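Local coordinates for single-stranded DNA-binding protein (Mycobacterium smegmatis, PDB 5GQO) that probably binds single-stranded DNA through an OB fold, as a four-chain assembly of the bacterial SSB family, at residues Gln46-Phe51 against Asn77-Leu82; Val96-His101 against Val120-Val125. One frame throughout, in Å; residues are numbered along the deposited sequence.

In the fold
Both contacts belong to one curled sheet of an OB fold, their centres about 11 Å apart, and they meet along the parallel pairing of strands 73-79 and 117-122. There the backbone N of Asn77 in interaction 1 lies 2.9 Å from O of Val120 in interaction 2, and Asn77 O lies 3.1 Å from Ala122 N, both probable hydrogen bonds. Leu82, on the helix that leaves interaction 1, packs against Ala122 and Val125. A calcium ion has been seen at Pro38, though none is bound to this chain. At their nearest atoms, the Tyr49 and Pro38 side chains are about 3 Å apart, the Val96 and Pro38 side chains about 9 Å.

Interaction 1. Residues Gln46-Phe51 against Asn77-Leu82; sequences QELYKF and NCWGNL
Tyr49 and Cys78 form the hydrogen-bonded pair at the centre of this antiparallel contact, Tyr49 N reaching Cys78 O and Cys78 N reaching Tyr49 O, each at 2.8 Å. Their side chains lie on the buried face of the sheet. There Phe51 joins them: with CG held between its backbone N and carbonyl carbon (chi1 49°), the ring swings toward strand 73-79 until CE2 is 3.7 Å from Cys78 SG, an oblique sulfur-aromatic contact. Val86 of helix 80-89 and Pro38 of strand 33-43 pack on both aromatic residues, making this the tight side.

The face bearing Leu48, Lys50, Asn77 and Trp79 is looser and partly exposed. Leu48 is its buried member; its CD1 sits over one face of the indole, offset toward the rim and 3.9 Å from the centroid of the six-membered ring, a CH-pi contact. Farther along, the chain of Gln46 bends at chi2 and crosses Trp79 at about a right angle, its NE2 3.2 Å from CE3 and its amide plane turned 45° from the ring. Lys50 runs side by side with Asn77, CB touching OD1, while Asn77 ND2 hydrogen-bonds to Glu119 of strand 117-122.

Where strand 73-79 passes into helix 80-89, Gly80 N gives a longer bond of 3.3 Å to Glu47 O. The carboxylate of Glu47 itself turns to Arg40 and Arg84, linking the neighbouring strand to the helix.

In the E. coli relative, an aromatic side chain just before this helix contacts single-stranded DNA. The chemistry here is consistent with a similar surface: backbone bonds and buried apolar contacts join the strands, while Leu48 covers part of one face of an indole that remains partly exposed.

Interaction 2. Residues Val96-His101 against Val120-Val125; sequences VVVVGH and VRATAV
Val99 faces two residues at once, Thr123 and Ala124, and its carbonyl oxygen accepts both of their N-H groups. Thr123 N lies 2.8 Å from Val99 O, in the carbonyl plane, whereas Ala124 N is 3.2 Å from that oxygen and tilted 30° from the plane. Ala124 O returns a bond to Val99 N, completing a classic beta bulge. Just beyond, Gly100 has no side chain to hold the strands apart, and its CA comes within 3.3 Å of Arg121 O. Antiparallel pairing then continues one residue out of step, with paired bonds between His101 and Arg121.

Both segments turn a corner here, at Gly100 and Thr123, so strand 96-99 runs at 97° to strand 120-122 while still pairing with 124-125. Such bends let the few strands of an OB fold curl into a closed barrel.

Inside that curl the valines interlock. The two methyls of Val98 serve different neighbours: CG1, anti to the backbone N (chi1 176°), meets Val120 CG1 at 4.0 Å and Ala122 CB, while CG2 approaches Val125 CG1. Val96 CG1 presses on Val125 CG1 at 3.6 Å. Val76 and Leu82 add to this apolar cluster. On the other face, Val99 lies beside Ala124, and with Val97 it packs against Val97 of the second subunit; the backbone of Val125 also hydrogen-bonds to that subunit.

Interaction 1. Residues Gln46-Phe51 against Asn77-Leu82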
loop_
_atom_site.group_PDB
_atom_site.type_symbol
_atom_site.label_atom_id
_atom_site.label_comp_id
_atom_site.label_asym_id
_atom_site.label_seq_id
_atom_site.Cartn_x
_atom_site.Cartn_y
_atom_site.Cartn_z
ATOM N N GLN B 46 -15.933 -0.365 24.971
ATOM C CA GLN B 46 -14.862 -0.162 23.996
ATOM C C GLN B 46 -13.713 0.695 24.501
ATOM O O GLN B 46 -13.894 1.570 25.320
ATOM C CB GLN B 46 -15.412 0.532 22.750
ATOM C CG GLN B 46 -15.698 -0.377 21.580
ATOM C CD GLN B 46 -14.455 -0.488 20.728
ATOM O OE1 GLN B 46 -13.414 -1.024 21.162
ATOM N NE2 GLN B 46 -14.533 0.049 19.523
ATOM N N GLU B 47 -12.543 0.482 23.935
ATOM C CA GLU B 47 -11.350 1.197 24.367
ATOM C C GLU B 47 -10.625 1.779 23.167
ATOM O O GLU B 47 -10.462 1.096 22.152
ATOM C CB GLU B 47 -10.428 0.209 25.052
ATOM C CG GLU B 47 -9.483 0.796 26.106
ATOM C CD GLU B 47 -8.603 -0.291 26.732
ATOM O OE1 GLU B 47 -9.154 -1.364 27.059
ATOM O OE2 GLU B 47 -7.364 -0.113 26.848
ATOM N N LEU B 48 -10.181 3.016 23.303
ATOM C CA LEU B 48 -9.372 3.658 22.312
ATOM C C LEU B 48 -7.999 3.949 22.908
ATOM O O LEU B 48 -7.902 4.466 24.026
ATOM C CB LEU B 48 -9.987 4.993 21.896
ATOM C CG LEU B 48 -9.130 5.878 20.958
ATOM C CD1 LEU B 48 -8.900 5.162 19.640
ATOM C CD2 LEU B 48 -9.792 7.216 20.740
ATOM N N TYR B 49 -6.959 3.701 22.116
ATOM C CA TYR B 49 -5.618 4.081 22.472
ATOM C C TYR B 49 -5.020 4.735 21.278
ATOM O O TYR B 49 -4.924 4.162 20.200
ATOM C CB TYR B 49 -4.860 2.843 22.822
ATOM C CG TYR B 49 -3.629 3.065 23.632
ATOM C CD1 TYR B 49 -3.713 3.522 24.934
ATOM C CD2 TYR B 49 -2.369 2.752 23.120
ATOM C CE1 TYR B 49 -2.571 3.695 25.694
ATOM C CE2 TYR B 49 -1.231 2.914 23.865
ATOM C CZ TYR B 49 -1.334 3.389 25.152
ATOM O OH TYR B 49 -0.209 3.540 25.917
ATOM N N LYS B 50 -4.621 5.972 21.451
ATOM C CA LYS B 50 -4.239 6.751 20.340
ATOM C C LYS B 50 -2.975 7.536 20.595
ATOM O O LYS B 50 -2.655 7.900 21.723
ATOM C CB LYS B 50 -5.373 7.672 19.976
ATOM C CG LYS B 50 -5.733 8.703 20.998
ATOM C CD LYS B 50 -6.581 9.788 20.363
ATOM C CE LYS B 50 -5.742 10.916 19.777
ATOM N NZ LYS B 50 -6.562 11.949 19.071
ATOM N N PHE B 51 -2.249 7.819 19.529
ATOM C CA PHE B 51 -0.928 8.384 19.678
ATOM C C PHE B 51 -0.480 8.900 18.367
ATOM O O PHE B 51 -1.100 8.656 17.324
ATOM C CB PHE B 51 0.038 7.303 20.238
ATOM C CG PHE B 51 -0.008 5.967 19.519
ATOM C CD1 PHE B 51 0.777 5.754 18.439
ATOM C CD2 PHE B 51 -0.837 4.962 19.915
ATOM C CE1 PHE B 51 0.742 4.551 17.726
ATOM C CE2 PHE B 51 -0.863 3.733 19.236
ATOM C CZ PHE B 51 -0.088 3.542 18.122
ATOM N N ASN B 77 -5.154 5.458 15.709
ATOM C CA ASN B 77 -6.181 5.102 16.649
ATOM C C ASN B 77 -6.266 3.600 16.719
ATOM O O ASN B 77 -6.557 2.972 15.729
ATOM C CB ASN B 77 -7.529 5.574 16.173
ATOM C CG ASN B 77 -7.636 7.057 16.069
ATOM O OD1 ASN B 77 -7.164 7.799 16.909
ATOM N ND2 ASN B 77 -8.299 7.504 15.028
ATOM N N CYS B 78 -6.066 3.023 17.899
ATOM C CA CYS B 78 -6.262 1.615 18.086
ATOM C C CYS B 78 -7.482 1.340 18.987
ATOM O O CYS B 78 -7.744 2.052 19.952
ATOM C CB CYS B 78 -5.018 1.048 18.731
ATOM S SG CYS B 78 -3.498 1.506 17.916
ATOM N N TRP B 79 -8.208 0.288 18.668
ATOM C CA TRP B 79 -9.456 -0.038 19.321
ATOM C C TRP B 79 -9.400 -1.484 19.742
ATOM O O TRP B 79 -8.701 -2.293 19.140
ATOM C CB TRP B 79 -10.646 0.116 18.334
ATOM C CG TRP B 79 -10.915 1.514 17.869
ATOM C CD1 TRP B 79 -10.477 2.100 16.725
ATOM C CD2 TRP B 79 -11.702 2.493 18.541
ATOM N NE1 TRP B 79 -10.910 3.406 16.662
ATOM C CE2 TRP B 79 -11.669 3.663 17.772
ATOM C CE3 TRP B 79 -12.437 2.495 19.728
ATOM C CZ2 TRP B 79 -12.347 4.821 18.157
ATOM C CZ3 TRP B 79 -13.095 3.656 20.122
ATOM C CH2 TRP B 79 -13.059 4.790 19.333
ATOM N N GLY B 80 -10.167 -1.836 20.754
ATOM C CA GLY B 80 -10.387 -3.254 21.046
ATOM C C GLY B 80 -9.152 -3.965 21.542
ATOM O O GLY B 80 -8.329 -3.404 22.304
ATOM N N ASN B 81 -9.003 -5.196 21.087
ATOM C CA ASN B 81 -7.823 -5.951 21.384
ATOM C C ASN B 81 -6.504 -5.252 20.951
ATOM O O ASN B 81 -5.458 -5.450 21.588
ATOM C CB ASN B 81 -7.968 -7.302 20.717
ATOM C CG ASN B 81 -8.930 -8.202 21.468
ATOM O OD1 ASN B 81 -8.989 -8.188 22.701
ATOM N ND2 ASN B 81 -9.677 -8.991 20.740
ATOM N N LEU B 82 -6.573 -4.456 19.877
ATOM C CA LEU B 82 -5.422 -3.773 19.394
ATOM C C LEU B 82 -5.045 -2.678 20.364
ATOM O O LEU B 82 -3.871 -2.466 20.627
ATOM C CB LEU B 82 -5.643 -3.214 17.988
ATOM C CG LEU B 82 -4.441 -2.483 17.390
ATOM C CD1 LEU B 82 -3.245 -3.399 17.296
ATOM C CD2 LEU B 82 -4.791 -1.974 15.997
#

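Interaction 2. Residues Val96-His101 against Val120-Val125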
loop_
_atom_site.group_PDB
_atom_site.type_symbol
_atom_site.label_atom_id
_atom_site.label_comp_id
_atom_site.label_asym_id
_atom_site.label_seq_id
_atom_site.Cartn_x
_atom_site.Cartn_y
_atom_site.Cartn_z
ATOM N N VAL B 96 7.662 1.623 15.433
ATOM C CA VAL B 96 6.383 0.971 15.129
ATOM C C VAL B 96 6.169 0.687 13.667
ATOM O O VAL B 96 6.596 1.461 12.799
ATOM C CB VAL B 96 5.120 1.856 15.395
ATOM C CG1 VAL B 96 4.260 1.299 16.450
ATOM C CG2 VAL B 96 5.451 3.300 15.656
ATOM N N VAL B 97 5.393 -0.364 13.418
ATOM C CA VAL B 97 4.813 -0.658 12.108
ATOM C C VAL B 97 3.319 -0.511 12.311
ATOM O O VAL B 97 2.772 -1.154 13.202
ATOM C CB VAL B 97 5.114 -2.094 11.696
ATOM C CG1 VAL B 97 4.492 -2.434 10.355
ATOM C CG2 VAL B 97 6.598 -2.271 11.584
ATOM N N VAL B 98 2.673 0.322 11.508
ATOM C CA VAL B 98 1.233 0.543 11.613
ATOM C C VAL B 98 0.545 0.266 10.265
ATOM O O VAL B 98 0.914 0.845 9.225
ATOM C CB VAL B 98 0.925 1.991 11.965
ATOM C CG1 VAL B 98 -0.561 2.201 11.977
ATOM C CG2 VAL B 98 1.521 2.345 13.306
ATOM N N VAL B 99 -0.465 -0.595 10.303
ATOM C CA VAL B 99 -1.267 -0.908 9.161
ATOM C C VAL B 99 -2.735 -0.600 9.450
ATOM O O VAL B 99 -3.199 -0.904 10.529
ATOM C CB VAL B 99 -1.175 -2.369 8.834
ATOM C CG1 VAL B 99 -2.009 -2.697 7.584
ATOM C CG2 VAL B 99 0.266 -2.717 8.603
ATOM N N GLY B 100 -3.446 0.015 8.496
ATOM C CA GLY B 100 -4.878 0.231 8.655
ATOM C C GLY B 100 -5.508 0.996 7.507
ATOM O O GLY B 100 -5.226 0.744 6.357
ATOM N N HIS B 101 -6.329 1.979 7.831
ATOM C CA HIS B 101 -6.992 2.762 6.819
ATOM C C HIS B 101 -6.871 4.205 7.166
ATOM O O HIS B 101 -6.916 4.559 8.330
ATOM C CB HIS B 101 -8.449 2.309 6.652
ATOM C CG HIS B 101 -8.568 0.879 6.245
ATOM N ND1 HIS B 101 -8.465 0.463 4.934
ATOM C CD2 HIS B 101 -8.778 -0.233 6.973
ATOM C CE1 HIS B 101 -8.588 -0.852 4.866
ATOM N NE2 HIS B 101 -8.806 -1.292 6.089
ATOM N N VAL B 120 -5.217 7.499 11.249
ATOM C CA VAL B 120 -5.239 6.135 10.833
ATOM C C VAL B 120 -6.118 5.296 11.750
ATOM O O VAL B 120 -5.953 5.339 12.972
ATOM C CB VAL B 120 -3.814 5.547 10.897
ATOM C CG1 VAL B 120 -3.816 4.069 10.493
ATOM C CG2 VAL B 120 -2.881 6.350 10.039
ATOM N N ARG B 121 -7.052 4.544 11.181
ATOM C CA ARG B 121 -7.744 3.532 11.972
ATOM C C ARG B 121 -6.921 2.269 11.822
ATOM O O ARG B 121 -7.048 1.566 10.807
ATOM C CB ARG B 121 -9.177 3.269 11.486
ATOM C CG ARG B 121 -9.828 2.018 12.091
ATOM C CD ARG B 121 -11.143 2.365 12.728
ATOM N NE ARG B 121 -12.238 2.277 11.770
ATOM C CZ ARG B 121 -13.122 3.264 11.501
ATOM N NH1 ARG B 121 -13.097 4.476 12.093
ATOM N NH2 ARG B 121 -14.067 3.011 10.613
ATOM N N ALA B 122 -6.127 1.958 12.843
ATOM C CA ALA B 122 -5.219 0.836 12.754
ATOM C C ALA B 122 -5.932 -0.479 12.876
ATOM O O ALA B 122 -6.901 -0.610 13.619
ATOM C CB ALA B 122 -4.127 0.937 13.812
ATOM N N THR B 123 -5.426 -1.437 12.120
ATOM C CA THR B 123 -5.828 -2.834 12.090
ATOM C C THR B 123 -4.755 -3.753 12.679
ATOM O O THR B 123 -5.058 -4.795 13.204
ATOM C CB THR B 123 -5.986 -3.182 10.570
ATOM O OG1 THR B 123 -7.341 -2.978 10.193
ATOM C CG2 THR B 123 -5.559 -4.612 10.188
ATOM N N ALA B 124 -3.487 -3.397 12.505
ATOM C CA ALA B 124 -2.385 -4.141 13.078
ATOM C C ALA B 124 -1.279 -3.154 13.393
ATOM O O ALA B 124 -1.043 -2.216 12.651
ATOM C CB ALA B 124 -1.901 -5.190 12.117
ATOM N N VAL B 125 -0.688 -3.303 14.561
ATOM C CA VAL B 125 0.415 -2.509 14.962
ATOM C C VAL B 125 1.394 -3.461 15.604
ATOM O O VAL B 125 1.012 -4.402 16.284
ATOM C CB VAL B 125 0.021 -1.473 16.003
ATOM C CG1 VAL B 125 1.234 -0.627 16.423
ATOM C CG2 VAL B 125 -1.038 -0.565 15.467
#